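Side-chain contacts in anthranilate-CoA ligase (Stigmatella aurantiaca, PDB 4WV3), which belongs to the ANL superfamily of AMP-binding enzymes, built from a large N-terminal part followed by a smaller C-terminal domain: residues A[27-32]-A[39-44]; A[73-78]-A[146-151]; A[109-114]-A[119-124]; A[253-258]-A[285-290]. All coordinates share one frame; numbering follows the deposited sequence.

In the fold
From the N terminus, contact 1 closes a short hairpin loop, joining strand 27-30 to helix 38-54. Contact 2 then opens at helix 71-83 and closes a much longer loop at residues 146-151; contact 3 falls wholly within that loop, joining strand 110-114 to the helix that follows it. Contact 4 comes last, closing a loop between helix 248-258 and the approach to strand 289-292. No loops cross. Contacts 2 and 3 share the five-stranded parallel sheet and meet where Ser-76 touches Ile-112, whereas contacts 1 and 4 share the nine-stranded mixed sheet and meet where Phe-30 packs on Phe-258. Glu-44 bridges contacts 1 and 2 through a probable hydrogen bond to Thr-75.

Contact 1 of 4, residues A[27-32]-A[39-44]; sequences TALFTP and RQVSNE
Leu-29 has its CG tucked between the backbone N and the carbonyl carbon (chi1 54°), and the second torsion (chi2 87°) then carries CD2 to the helix, while Val-41 carries CG1 anti to its backbone N (chi1 172°) and leaves CG2 beside that nitrogen, pointing at the strand. The two methyls, Leu-29 CD2 and Val-41 CG2, meet at 3.8 Å, with the leucine branch slanting across the valine. The same Val-41 CG2 lies 4.4 Å from Ala-28 CB, so one methyl of the helix is placed against two consecutive residues of the strand. Such neighbours would face opposite ways in a regular strand. Here a classic beta bulge intervenes: Ala-28, in a helix-like backbone conformation, and Leu-29 both face Met-36 of the partner strand 35-37, whose side chain touches Leu-29 and Val-41 and joins the apolar cluster. The hairpin of these two strands leads straight into helix 38-54, which folds back so that the CA atoms of Ala-28 and Val-41 are 7.8 Å apart. Further along the helix Glu-44 forms a salt bridge with Arg-34 in the hairpin.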
loop_
_atom_site.group_PDB
_atom_site.type_symbol
_atom_site.label_atom_id
_atom_site.label_comp_id
_atom_site.label_asym_id
_atom_site.label_seq_id
_atom_site.Cartn_x
_atom_site.Cartn_y
_atom_site.Cartn_z
ATOM N N THR A 27 17.303 -19.099 2.512
ATOM C CA THR A 27 16.532 -18.303 3.460
ATOM C C THR A 27 15.525 -17.427 2.723
ATOM O O THR A 27 15.900 -16.599 1.893
ATOM C CB THR A 27 17.440 -17.415 4.328
ATOM O OG1 THR A 27 18.512 -18.202 4.865
ATOM C CG2 THR A 27 16.643 -16.798 5.470
ATOM N N ALA A 28 14.245 -17.618 3.030
ATOM C CA ALA A 28 13.175 -16.920 2.326
ATOM C C ALA A 28 12.805 -15.588 2.976
ATOM O O ALA A 28 12.685 -14.570 2.294
ATOM C CB ALA A 28 11.950 -17.814 2.209
ATOM N N LEU A 29 12.621 -15.595 4.293
ATOM C CA LEU A 29 12.260 -14.374 5.008
ATOM C C LEU A 29 13.238 -14.024 6.130
ATOM O O LEU A 29 13.719 -14.900 6.850
ATOM C CB LEU A 29 10.820 -14.451 5.536
ATOM C CG LEU A 29 10.395 -15.632 6.414
ATOM C CD1 LEU A 29 10.691 -15.373 7.885
ATOM C CD2 LEU A 29 8.917 -15.938 6.212
ATOM N N PHE A 30 13.525 -12.733 6.264
ATOM C CA PHE A 30 14.400 -12.242 7.320
ATOM C C PHE A 30 13.639 -11.350 8.298
ATOM O O PHE A 30 13.090 -10.317 7.913
ATOM C CB PHE A 30 15.576 -11.464 6.725
ATOM C CG PHE A 30 16.569 -12.321 5.995
ATOM C CD1 PHE A 30 16.435 -12.560 4.637
ATOM C CD2 PHE A 30 17.644 -12.881 6.666
ATOM C CE1 PHE A 30 17.349 -13.345 3.964
ATOM C CE2 PHE A 30 18.564 -13.667 5.998
ATOM C CZ PHE A 30 18.417 -13.898 4.644
ATOM N N THR A 31 13.604 -11.761 9.561
ATOM C CA THR A 31 13.015 -10.953 10.624
ATOM C C THR A 31 14.015 -10.859 11.773
ATOM O O THR A 31 14.872 -11.730 11.913
ATOM C CB THR A 31 11.687 -11.558 11.140
ATOM O OG1 THR A 31 11.943 -12.805 11.796
ATOM C CG2 THR A 31 10.712 -11.778 9.994
ATOM N N PRO A 32 13.921 -9.795 12.589
ATOM C CA PRO A 32 14.829 -9.633 13.732
ATOM C C PRO A 32 14.777 -10.803 14.713
ATOM O O PRO A 32 15.759 -11.055 15.409
ATOM C CB PRO A 32 14.308 -8.364 14.408
ATOM C CG PRO A 32 13.678 -7.592 13.311
ATOM C CD PRO A 32 13.053 -8.617 12.410
ATOM N N ARG A 39 11.643 -24.118 2.608
ATOM C CA ARG A 39 11.140 -25.396 3.100
ATOM C C ARG A 39 10.463 -25.228 4.456
ATOM O O ARG A 39 9.395 -25.789 4.700
ATOM C CB ARG A 39 12.274 -26.421 3.199
ATOM C CG ARG A 39 11.850 -27.767 3.768
ATOM C CD ARG A 39 10.724 -28.379 2.952
ATOM N NE ARG A 39 11.140 -28.692 1.589
ATOM C CZ ARG A 39 10.303 -29.018 0.610
ATOM N NH1 ARG A 39 8.997 -29.064 0.840
ATOM N NH2 ARG A 39 10.768 -29.290 -0.603
ATOM N N GLN A 40 11.091 -24.449 5.331
ATOM C CA GLN A 40 10.560 -24.203 6.668
ATOM C C GLN A 40 9.248 -23.429 6.620
ATOM O O GLN A 40 8.328 -23.705 7.390
ATOM C CB GLN A 40 11.586 -23.458 7.522
ATOM C CG GLN A 40 12.809 -24.292 7.866
ATOM C CD GLN A 40 13.908 -23.482 8.520
ATOM O OE1 GLN A 40 14.021 -22.276 8.303
ATOM N NE2 GLN A 40 14.726 -24.144 9.328
ATOM N N VAL A 41 9.169 -22.458 5.715
ATOM C CA VAL A 41 7.944 -21.694 5.518
ATOM C C VAL A 41 6.834 -22.607 5.009
ATOM O O VAL A 41 5.697 -22.538 5.476
ATOM C CB VAL A 41 8.151 -20.534 4.523
ATOM C CG1 VAL A 41 6.824 -19.874 4.189
ATOM C CG2 VAL A 41 9.125 -19.517 5.092
ATOM N N SER A 42 7.176 -23.470 4.056
ATOM C CA SER A 42 6.209 -24.398 3.485
ATOM C C SER A 42 5.717 -25.401 4.523
ATOM O O SER A 42 4.529 -25.718 4.572
ATOM C CB SER A 42 6.811 -25.135 2.288
ATOM O OG SER A 42 5.885 -26.063 1.751
ATOM N N ASN A 43 6.634 -25.894 5.349
ATOM C CA ASN A 43 6.282 -26.842 6.401
ATOM C C ASN A 43 5.339 -26.235 7.430
ATOM O O ASN A 43 4.341 -26.847 7.810
ATOM C CB ASN A 43 7.538 -27.368 7.097
ATOM C CG ASN A 43 8.372 -28.261 6.202
ATOM O OD1 ASN A 43 7.862 -28.865 5.258
ATOM N ND2 ASN A 43 9.663 -28.352 6.497
ATOM N N GLU A 44 5.660 -25.025 7.878
ATOM C CA GLU A 44 4.857 -24.348 8.887
ATOM C C GLU A 44 3.491 -23.964 8.328
ATOM O O GLU A 44 2.484 -24.018 9.034
ATOM C CB GLU A 44 5.592 -23.118 9.422
ATOM C CG GLU A 44 4.885 -22.424 10.575
ATOM C CD GLU A 44 5.814 -21.531 11.375
ATOM O OE1 GLU A 44 6.898 -22.007 11.771
ATOM O OE2 GLU A 44 5.461 -20.354 11.606
#

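Contact 2 of 4, residues A[73-78]-A[146-151]; sequences WVTSFF and LSFNDW
Helix 71-83, which connects the neighbouring parallel strands 62-66 and 86-89 in a beta-alpha-beta crossover, is met here by the start of helix 148-152, just after the outermost strand 146-147 of the same five-stranded sheet. The contact rests on one aromatic ring. Phe-148, the first residue of its helix, has CG anti to the backbone N (chi1 -173°), which carries the ring out toward Thr-75 and Ser-76. Its CE1 lies 3.5 Å from Ser-76 OG and its CZ lies 3.9 Å from Thr-75 OG1, both hydroxyls approaching the ring obliquely. Ser-76 OG is also 4.0 Å from Phe-148 CZ, and thus sits beside the rim bond joining those two carbons. Around the ring, Glu-44 and Val-48 of helix 38-54 and Ile-137 of strand 133-137 supply further contacts, so helices 71-83 and 38-54 and the sheet meet at Phe-148. Ser-76 OG is hydrogen-bonded to Glu-72 O of its own helix, and Thr-75 OG1 is shared between Ala-71 O and Glu-44 OE2 of helix 38-54. With these buried oxygens already engaged and no hydrogen bond crossing between the segments, their meeting with Phe-148 is one of van der Waals contact, perhaps with a slight electrostatic attraction to the ring hydrogens.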
loop_
_atom_site.group_PDB
_atom_site.type_symbol
_atom_site.label_atom_id
_atom_site.label_comp_id
_atom_site.label_asym_id
_atom_site.label_seq_id
_atom_site.Cartn_x
_atom_site.Cartn_y
_atom_site.Cartn_z
ATOM N N TRP A 73 3.022 -14.203 10.261
ATOM C CA TRP A 73 2.077 -13.594 9.333
ATOM C C TRP A 73 2.096 -14.352 8.012
ATOM O O TRP A 73 1.050 -14.719 7.476
ATOM C CB TRP A 73 2.432 -12.123 9.091
ATOM C CG TRP A 73 1.294 -11.300 8.550
ATOM C CD1 TRP A 73 0.523 -10.417 9.248
ATOM C CD2 TRP A 73 0.801 -11.282 7.202
ATOM N NE1 TRP A 73 -0.415 -9.851 8.422
ATOM C CE2 TRP A 73 -0.267 -10.365 7.161
ATOM C CE3 TRP A 73 1.161 -11.950 6.027
ATOM C CZ2 TRP A 73 -0.981 -10.101 5.993
ATOM C CZ3 TRP A 73 0.452 -11.687 4.870
ATOM C CH2 TRP A 73 -0.606 -10.771 4.861
ATOM N N VAL A 74 3.298 -14.588 7.494
ATOM C CA VAL A 74 3.467 -15.235 6.199
ATOM C C VAL A 74 2.983 -16.683 6.198
ATOM O O VAL A 74 2.239 -17.094 5.307
ATOM C CB VAL A 74 4.936 -15.192 5.736
ATOM C CG1 VAL A 74 5.094 -15.943 4.429
ATOM C CG2 VAL A 74 5.403 -13.754 5.587
ATOM N N THR A 75 3.409 -17.453 7.195
ATOM C CA THR A 75 3.030 -18.859 7.280
ATOM C C THR A 75 1.523 -19.027 7.473
ATOM O O THR A 75 0.929 -19.981 6.969
ATOM C CB THR A 75 3.788 -19.591 8.406
ATOM O OG1 THR A 75 3.591 -18.903 9.648
ATOM C CG2 THR A 75 5.276 -19.649 8.094
ATOM N N SER A 76 0.910 -18.096 8.198
ATOM C CA SER A 76 -0.537 -18.108 8.371
ATOM C C SER A 76 -1.219 -17.821 7.040
ATOM O O SER A 76 -2.181 -18.492 6.671
ATOM C CB SER A 76 -0.973 -17.080 9.416
ATOM O OG SER A 76 -0.474 -17.413 10.700
ATOM N N PHE A 77 -0.704 -16.826 6.324
ATOM C CA PHE A 77 -1.269 -16.421 5.040
ATOM C C PHE A 77 -1.293 -17.569 4.035
ATOM O O PHE A 77 -2.334 -17.875 3.456
ATOM C CB PHE A 77 -0.492 -15.234 4.464
ATOM C CG PHE A 77 -1.033 -14.735 3.152
ATOM C CD1 PHE A 77 -2.088 -13.838 3.120
ATOM C CD2 PHE A 77 -0.484 -15.162 1.953
ATOM C CE1 PHE A 77 -2.588 -13.376 1.917
ATOM C CE2 PHE A 77 -0.981 -14.704 0.747
ATOM C CZ PHE A 77 -2.034 -13.810 0.727
ATOM N N PHE A 78 -0.144 -18.202 3.830
ATOM C CA PHE A 78 -0.052 -19.298 2.872
ATOM C C PHE A 78 -0.716 -20.571 3.383
ATOM O O PHE A 78 -1.092 -21.440 2.598
ATOM C CB PHE A 78 1.400 -19.553 2.468
ATOM C CG PHE A 78 1.915 -18.584 1.443
ATOM C CD1 PHE A 78 1.555 -18.713 0.112
ATOM C CD2 PHE A 78 2.752 -17.543 1.808
ATOM C CE1 PHE A 78 2.021 -17.823 -0.837
ATOM C CE2 PHE A 78 3.222 -16.650 0.863
ATOM C CZ PHE A 78 2.856 -16.791 -0.461
ATOM N N LEU A 146 -5.723 -20.518 22.205
ATOM C CA LEU A 146 -4.748 -21.358 21.532
ATOM C C LEU A 146 -3.521 -20.524 21.190
ATOM O O LEU A 146 -3.627 -19.502 20.513
ATOM C CB LEU A 146 -5.338 -21.949 20.253
ATOM C CG LEU A 146 -6.519 -22.909 20.397
ATOM C CD1 LEU A 146 -6.996 -23.366 19.029
ATOM C CD2 LEU A 146 -6.137 -24.101 21.261
ATOM N N SER A 147 -2.360 -20.955 21.672
ATOM C CA SER A 147 -1.109 -20.297 21.322
ATOM C C SER A 147 -0.622 -20.854 19.991
ATOM O O SER A 147 -0.778 -22.043 19.721
ATOM C CB SER A 147 -0.060 -20.515 22.411
ATOM O OG SER A 147 1.099 -19.742 22.158
ATOM N N PHE A 148 -0.033 -19.990 19.169
ATOM C CA PHE A 148 0.348 -20.343 17.801
ATOM C C PHE A 148 1.234 -21.586 17.703
ATOM O O PHE A 148 0.915 -22.521 16.967
ATOM C CB PHE A 148 1.026 -19.156 17.112
ATOM C CG PHE A 148 1.298 -19.377 15.651
ATOM C CD1 PHE A 148 0.302 -19.171 14.710
ATOM C CD2 PHE A 148 2.549 -19.785 15.219
ATOM C CE1 PHE A 148 0.548 -19.372 13.365
ATOM C CE2 PHE A 148 2.801 -19.988 13.876
ATOM C CZ PHE A 148 1.799 -19.782 12.947
ATOM N N ASN A 149 2.339 -21.594 18.443
ATOM C CA ASN A 149 3.281 -22.712 18.402
ATOM C C ASN A 149 2.680 -24.039 18.860
ATOM O O ASN A 149 2.920 -25.079 18.245
ATOM C CB ASN A 149 4.540 -22.393 19.212
ATOM C CG ASN A 149 5.461 -21.422 18.499
ATOM O OD1 ASN A 149 5.431 -21.307 17.274
ATOM N ND2 ASN A 149 6.289 -20.722 19.264
ATOM N N ASP A 150 1.902 -23.999 19.937
ATOM C CA ASP A 150 1.254 -25.198 20.459
ATOM C C ASP A 150 0.159 -25.674 19.512
ATOM O O ASP A 150 -0.198 -26.852 19.492
ATOM C CB ASP A 150 0.662 -24.926 21.843
ATOM C CG ASP A 150 1.702 -24.455 22.842
ATOM O OD1 ASP A 150 2.872 -24.877 22.727
ATOM O OD2 ASP A 150 1.348 -23.663 23.741
ATOM N N TRP A 151 -0.362 -24.740 18.726
ATOM C CA TRP A 151 -1.470 -25.006 17.816
ATOM C C TRP A 151 -1.014 -25.744 16.559
ATOM O O TRP A 151 -1.745 -26.574 16.019
ATOM C CB TRP A 151 -2.149 -23.683 17.453
ATOM C CG TRP A 151 -3.286 -23.788 16.493
ATOM C CD1 TRP A 151 -4.393 -24.575 16.609
ATOM C CD2 TRP A 151 -3.447 -23.043 15.281
ATOM N NE1 TRP A 151 -5.225 -24.382 15.532
ATOM C CE2 TRP A 151 -4.668 -23.442 14.705
ATOM C CE3 TRP A 151 -2.672 -22.083 14.622
ATOM C CZ2 TRP A 151 -5.131 -22.918 13.500
ATOM C CZ3 TRP A 151 -3.134 -21.561 13.429
ATOM C CH2 TRP A 151 -4.351 -21.980 12.880
#

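Contact 3 of 4, residues A[109-114]-A[119-124]; sequences RVLIVH and PLIESI
Ile-121 lies over two strand residues, Leu-111 and Val-113, and touches each with a different part of its side chain. Leu-111 CD2 fits into the fork of the isoleucine, 3.7 Å from Ile-121 CG1 and 4.0 Å from Ile-121 CG2, the leucine branch running at a slant across it. The end of the longer arm, Ile-121 CD1, comes within 4.5 Å of Val-113 CG2, a looser approach. Placement of the fork follows from the first torsion of Ile-121, which sets CG1 on the far side of CB from the carbonyl carbon (chi1 -86°) and CG2 on the far side from the backbone N. Leu-111 and Val-113 are two apart on an extended strand and therefore present their side chains to one face of the sheet. The helix lies over that face, the CA atoms of Val-113 and Ile-121 being 8.8 Å apart. The segments belong to a beta-alpha-beta unit in which strand 110-114 leads through the short helix 118-122 to the adjacent parallel strand 133-137. That second strand contributes Ile-134, which touches both Val-113 and Ile-121, while Leu-66 of strand 62-66 also reaches Ile-121. Leu-111 gains a further neighbour in Leu-131, and its backbone is hydrogen-bonded to His-133 and Val-135.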
loop_
_atom_site.group_PDB
_atom_site.type_symbol
_atom_site.label_atom_id
_atom_site.label_comp_id
_atom_site.label_asym_id
_atom_site.label_seq_id
_atom_site.Cartn_x
_atom_site.Cartn_y
_atom_site.Cartn_z
ATOM N N ARG A 109 -14.668 -17.254 11.380
ATOM C CA ARG A 109 -14.817 -18.241 12.443
ATOM C C ARG A 109 -13.545 -18.334 13.278
ATOM O O ARG A 109 -13.594 -18.606 14.478
ATOM C CB ARG A 109 -15.148 -19.616 11.863
ATOM C CG ARG A 109 -16.560 -19.756 11.320
ATOM C CD ARG A 109 -16.844 -21.190 10.882
ATOM N NE ARG A 109 -16.728 -22.143 11.986
ATOM C CZ ARG A 109 -15.673 -22.924 12.199
ATOM N NH1 ARG A 109 -14.630 -22.877 11.379
ATOM N NH2 ARG A 109 -15.660 -23.756 13.232
ATOM N N VAL A 110 -12.404 -18.113 12.631
ATOM C CA VAL A 110 -11.112 -18.206 13.298
ATOM C C VAL A 110 -10.315 -16.917 13.118
ATOM O O VAL A 110 -10.260 -16.358 12.023
ATOM C CB VAL A 110 -10.291 -19.400 12.762
ATOM C CG1 VAL A 110 -8.943 -19.481 13.458
ATOM C CG2 VAL A 110 -11.061 -20.699 12.940
ATOM N N LEU A 111 -9.708 -16.443 14.203
ATOM C CA LEU A 111 -8.857 -15.260 14.147
ATOM C C LEU A 111 -7.442 -15.568 14.624
ATOM O O LEU A 111 -7.248 -16.120 15.707
ATOM C CB LEU A 111 -9.442 -14.126 14.990
ATOM C CG LEU A 111 -8.531 -12.902 15.139
ATOM C CD1 LEU A 111 -8.365 -12.184 13.808
ATOM C CD2 LEU A 111 -9.047 -11.949 16.209
ATOM N N ILE A 112 -6.458 -15.212 13.806
ATOM C CA ILE A 112 -5.059 -15.312 14.201
ATOM C C ILE A 112 -4.549 -13.919 14.553
ATOM O O ILE A 112 -4.385 -13.069 13.679
ATOM C CB ILE A 112 -4.197 -15.918 13.084
ATOM C CG1 ILE A 112 -4.744 -17.288 12.678
ATOM C CG2 ILE A 112 -2.750 -16.030 13.533
ATOM C CD1 ILE A 112 -3.991 -17.935 11.539
ATOM N N VAL A 113 -4.309 -13.688 15.839
ATOM C CA VAL A 113 -3.979 -12.352 16.319
ATOM C C VAL A 113 -2.724 -12.357 17.195
ATOM O O VAL A 113 -2.438 -13.338 17.881
ATOM C CB VAL A 113 -5.175 -11.736 17.093
ATOM C CG1 VAL A 113 -5.448 -12.514 18.374
ATOM C CG2 VAL A 113 -4.940 -10.261 17.390
ATOM N N HIS A 114 -1.964 -11.266 17.149
ATOM C CA HIS A 114 -0.826 -11.099 18.043
ATOM C C HIS A 114 -1.330 -10.703 19.427
ATOM O O HIS A 114 -2.429 -10.164 19.562
ATOM C CB HIS A 114 0.142 -10.046 17.503
ATOM C CG HIS A 114 1.464 -10.027 18.204
ATOM N ND1 HIS A 114 1.732 -9.190 19.265
ATOM C CD2 HIS A 114 2.590 -10.750 18.001
ATOM C CE1 HIS A 114 2.968 -9.395 19.684
ATOM N NE2 HIS A 114 3.510 -10.337 18.933
ATOM N N PRO A 119 -6.325 -7.589 23.569
ATOM C CA PRO A 119 -7.399 -6.930 24.326
ATOM C C PRO A 119 -8.308 -6.080 23.442
ATOM O O PRO A 119 -9.441 -5.784 23.826
ATOM C CB PRO A 119 -6.638 -6.044 25.318
ATOM C CG PRO A 119 -5.314 -5.813 24.687
ATOM C CD PRO A 119 -4.996 -7.062 23.930
ATOM N N LEU A 120 -7.813 -5.700 22.268
ATOM C CA LEU A 120 -8.588 -4.904 21.321
ATOM C C LEU A 120 -9.688 -5.736 20.661
ATOM O O LEU A 120 -10.617 -5.193 20.063
ATOM C CB LEU A 120 -7.666 -4.290 20.263
ATOM C CG LEU A 120 -7.558 -2.763 20.277
ATOM C CD1 LEU A 120 -7.251 -2.258 21.681
ATOM C CD2 LEU A 120 -6.511 -2.272 19.283
ATOM N N ILE A 121 -9.568 -7.056 20.781
ATOM C CA ILE A 121 -10.553 -7.999 20.254
ATOM C C ILE A 121 -11.376 -8.567 21.413
ATOM O O ILE A 121 -12.551 -8.910 21.260
ATOM C CB ILE A 121 -9.864 -9.141 19.445
ATOM C CG1 ILE A 121 -9.639 -8.720 17.990
ATOM C CG2 ILE A 121 -10.680 -10.427 19.470
ATOM C CD1 ILE A 121 -8.583 -7.657 17.802
ATOM N N GLU A 122 -10.750 -8.630 22.585
ATOM C CA GLU A 122 -11.387 -9.162 23.785
ATOM C C GLU A 122 -12.624 -8.357 24.189
ATOM O O GLU A 122 -13.570 -8.902 24.757
ATOM C CB GLU A 122 -10.378 -9.194 24.937
ATOM C CG GLU A 122 -10.321 -10.514 25.693
ATOM C CD GLU A 122 -8.931 -10.826 26.219
ATOM O OE1 GLU A 122 -8.393 -10.028 27.016
ATOM O OE2 GLU A 122 -8.372 -11.871 25.827
ATOM N N SER A 123 -12.613 -7.063 23.884
ATOM C CA SER A 123 -13.705 -6.174 24.273
ATOM C C SER A 123 -14.829 -6.133 23.239
ATOM O O SER A 123 -15.850 -5.478 23.449
ATOM C CB SER A 123 -13.179 -4.759 24.535
ATOM O OG SER A 123 -12.669 -4.176 23.349
ATOM N N ILE A 124 -14.637 -6.829 22.123
ATOM C CA ILE A 124 -15.652 -6.901 21.077
ATOM C C ILE A 124 -16.042 -8.352 20.817
ATOM O O ILE A 124 -16.773 -8.651 19.874
ATOM C CB ILE A 124 -15.158 -6.269 19.758
ATOM C CG1 ILE A 124 -14.018 -7.098 19.161
ATOM C CG2 ILE A 124 -14.721 -4.831 19.984
ATOM C CD1 ILE A 124 -13.379 -6.480 17.935
#

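Contact 4 of 4, residues A[253-258]-A[285-290]; sequences STISRF and SSLRLC
The helical segment 253-258 passes the loop that leads into strand 289-292, with the CA atoms of Ile-255 and Ser-286 7.9 Å apart. Ile-255 is the helix residue that makes the contact: its CG2 faces both Ser-286 and Leu-287, and its carbonyl O also faces Ser-286. A chi1 of -61° places CG1 beside the backbone N and leaves the CG2 methyl anti to it. Ile-255 CG2 lies 3.9 Å from Leu-287 CD1, and the two side chains cross at about a right angle, each meeting the other with one methyl. Toward Ser-286 the approach is partly polar: Ser-286 OG stands 3.9 Å from Ile-255 O, too far for a hydrogen bond, and 4.4 Å from Ile-255 CG2. The serine hydroxyl is instead hydrogen-bonded to Pro-260 O, and so ties the loop to the chain leading on to strand 262-265. Phe-263 of that strand touches both Ile-255 and Leu-287, making a small apolar cluster, and Phe-213 of strand 211-214 also touches Ile-255. Beyond Leu-287 the chain enters the sheet, where Leu-289 is hydrogen-bonded through its backbone to Thr-261 and Phe-263. The helix here packs on the loop entering strand 289-292, in an alpha/beta sheet where helix 248-258 is the connection of a beta-alpha-beta crossover from strand 237-239 to strand 262-265, which skips the intervening strand 211-214.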
loop_
_atom_site.group_PDB
_atom_site.type_symbol
_atom_site.label_atom_id
_atom_site.label_comp_id
_atom_site.label_asym_id
_atom_site.label_seq_id
_atom_site.Cartn_x
_atom_site.Cartn_y
_atom_site.Cartn_z
ATOM N N SER A 253 18.367 1.195 9.592
ATOM C CA SER A 253 19.255 0.243 10.245
ATOM C C SER A 253 18.938 -1.180 9.800
ATOM O O SER A 253 19.833 -2.018 9.683
ATOM C CB SER A 253 19.137 0.360 11.762
ATOM O OG SER A 253 19.271 1.710 12.164
ATOM N N THR A 254 17.658 -1.444 9.556
ATOM C CA THR A 254 17.226 -2.733 9.032
ATOM C C THR A 254 17.841 -2.952 7.653
ATOM O O THR A 254 18.272 -4.057 7.320
ATOM C CB THR A 254 15.687 -2.819 8.949
ATOM O OG1 THR A 254 15.134 -2.730 10.268
ATOM C CG2 THR A 254 15.251 -4.131 8.316
ATOM N N ILE A 255 17.892 -1.883 6.864
ATOM C CA ILE A 255 18.538 -1.912 5.558
ATOM C C ILE A 255 20.022 -2.250 5.697
ATOM O O ILE A 255 20.576 -3.002 4.895
ATOM C CB ILE A 255 18.379 -0.561 4.824
ATOM C CG1 ILE A 255 16.897 -0.252 4.597
ATOM C CG2 ILE A 255 19.131 -0.570 3.500
ATOM C CD1 ILE A 255 16.648 1.038 3.844
ATOM N N SER A 256 20.657 -1.703 6.728
ATOM C CA SER A 256 22.071 -1.958 6.974
ATOM C C SER A 256 22.322 -3.393 7.430
ATOM O O SER A 256 23.254 -4.047 6.961
ATOM C CB SER A 256 22.625 -0.978 8.011
ATOM O OG SER A 256 22.656 0.342 7.499
ATOM N N ARG A 257 21.486 -3.879 8.340
ATOM C CA ARG A 257 21.679 -5.205 8.918
ATOM C C ARG A 257 21.385 -6.339 7.938
ATOM O O ARG A 257 22.222 -7.215 7.725
ATOM C CB ARG A 257 20.835 -5.374 10.184
ATOM C CG ARG A 257 20.903 -6.773 10.779
ATOM C CD ARG A 257 20.187 -6.854 12.116
ATOM N NE ARG A 257 20.851 -6.055 13.143
ATOM C CZ ARG A 257 21.821 -6.509 13.931
ATOM N NH1 ARG A 257 22.246 -7.759 13.811
ATOM N NH2 ARG A 257 22.367 -5.710 14.839
ATOM N N PHE A 258 20.195 -6.319 7.344
ATOM C CA PHE A 258 19.753 -7.423 6.496
ATOM C C PHE A 258 20.145 -7.259 5.031
ATOM O O PHE A 258 20.026 -8.197 4.243
ATOM C CB PHE A 258 18.244 -7.630 6.631
ATOM C CG PHE A 258 17.816 -8.039 8.010
ATOM C CD1 PHE A 258 17.904 -9.362 8.412
ATOM C CD2 PHE A 258 17.331 -7.103 8.907
ATOM C CE1 PHE A 258 17.513 -9.744 9.680
ATOM C CE2 PHE A 258 16.937 -7.479 10.178
ATOM C CZ PHE A 258 17.029 -8.800 10.565
ATOM N N SER A 285 24.194 0.649 0.862
ATOM C CA SER A 285 24.877 0.261 -0.369
ATOM C C SER A 285 24.291 -0.982 -1.040
ATOM O O SER A 285 24.461 -1.180 -2.243
ATOM C CB SER A 285 26.373 0.060 -0.110
ATOM O OG SER A 285 26.596 -0.972 0.832
ATOM N N SER A 286 23.609 -1.819 -0.266
ATOM C CA SER A 286 23.019 -3.040 -0.806
ATOM C C SER A 286 21.862 -2.723 -1.752
ATOM O O SER A 286 21.540 -3.509 -2.646
ATOM C CB SER A 286 22.556 -3.961 0.323
ATOM O OG SER A 286 21.603 -3.320 1.149
ATOM N N LEU A 287 21.245 -1.561 -1.552
ATOM C CA LEU A 287 20.143 -1.109 -2.390
ATOM C C LEU A 287 20.589 -0.885 -3.830
ATOM O O LEU A 287 21.595 -0.221 -4.081
ATOM C CB LEU A 287 19.552 0.185 -1.824
ATOM C CG LEU A 287 18.207 0.107 -1.101
ATOM C CD1 LEU A 287 18.114 -1.140 -0.240
ATOM C CD2 LEU A 287 17.999 1.353 -0.252
ATOM N N ARG A 288 19.842 -1.448 -4.775
ATOM C CA ARG A 288 20.090 -1.191 -6.188
ATOM C C ARG A 288 18.908 -0.435 -6.781
ATOM O O ARG A 288 19.044 0.269 -7.780
ATOM C CB ARG A 288 20.342 -2.494 -6.957
ATOM C CG ARG A 288 19.109 -3.359 -7.175
ATOM C CD ARG A 288 19.459 -4.618 -7.960
ATOM N NE ARG A 288 18.287 -5.438 -8.258
ATOM C CZ ARG A 288 17.592 -5.366 -9.389
ATOM N NH1 ARG A 288 17.948 -4.508 -10.334
ATOM N NH2 ARG A 288 16.540 -6.151 -9.576
ATOM N N LEU A 289 17.751 -0.580 -6.143
ATOM C CA LEU A 289 16.537 0.104 -6.571
ATOM C C LEU A 289 15.625 0.400 -5.387
ATOM O O LEU A 289 15.598 -0.345 -4.407
ATOM C CB LEU A 289 15.776 -0.734 -7.600
ATOM C CG LEU A 289 16.213 -0.632 -9.062
ATOM C CD1 LEU A 289 15.352 -1.530 -9.935
ATOM C CD2 LEU A 289 16.143 0.811 -9.537
ATOM N N CYS A 290 14.881 1.494 -5.488
ATOM C CA CYS A 290 13.872 1.830 -4.494
ATOM C C CYS A 290 12.528 2.038 -5.177
ATOM O O CYS A 290 12.469 2.428 -6.343
ATOM C CB CYS A 290 14.272 3.083 -3.713
ATOM S SG CYS A 290 15.678 2.849 -2.600
#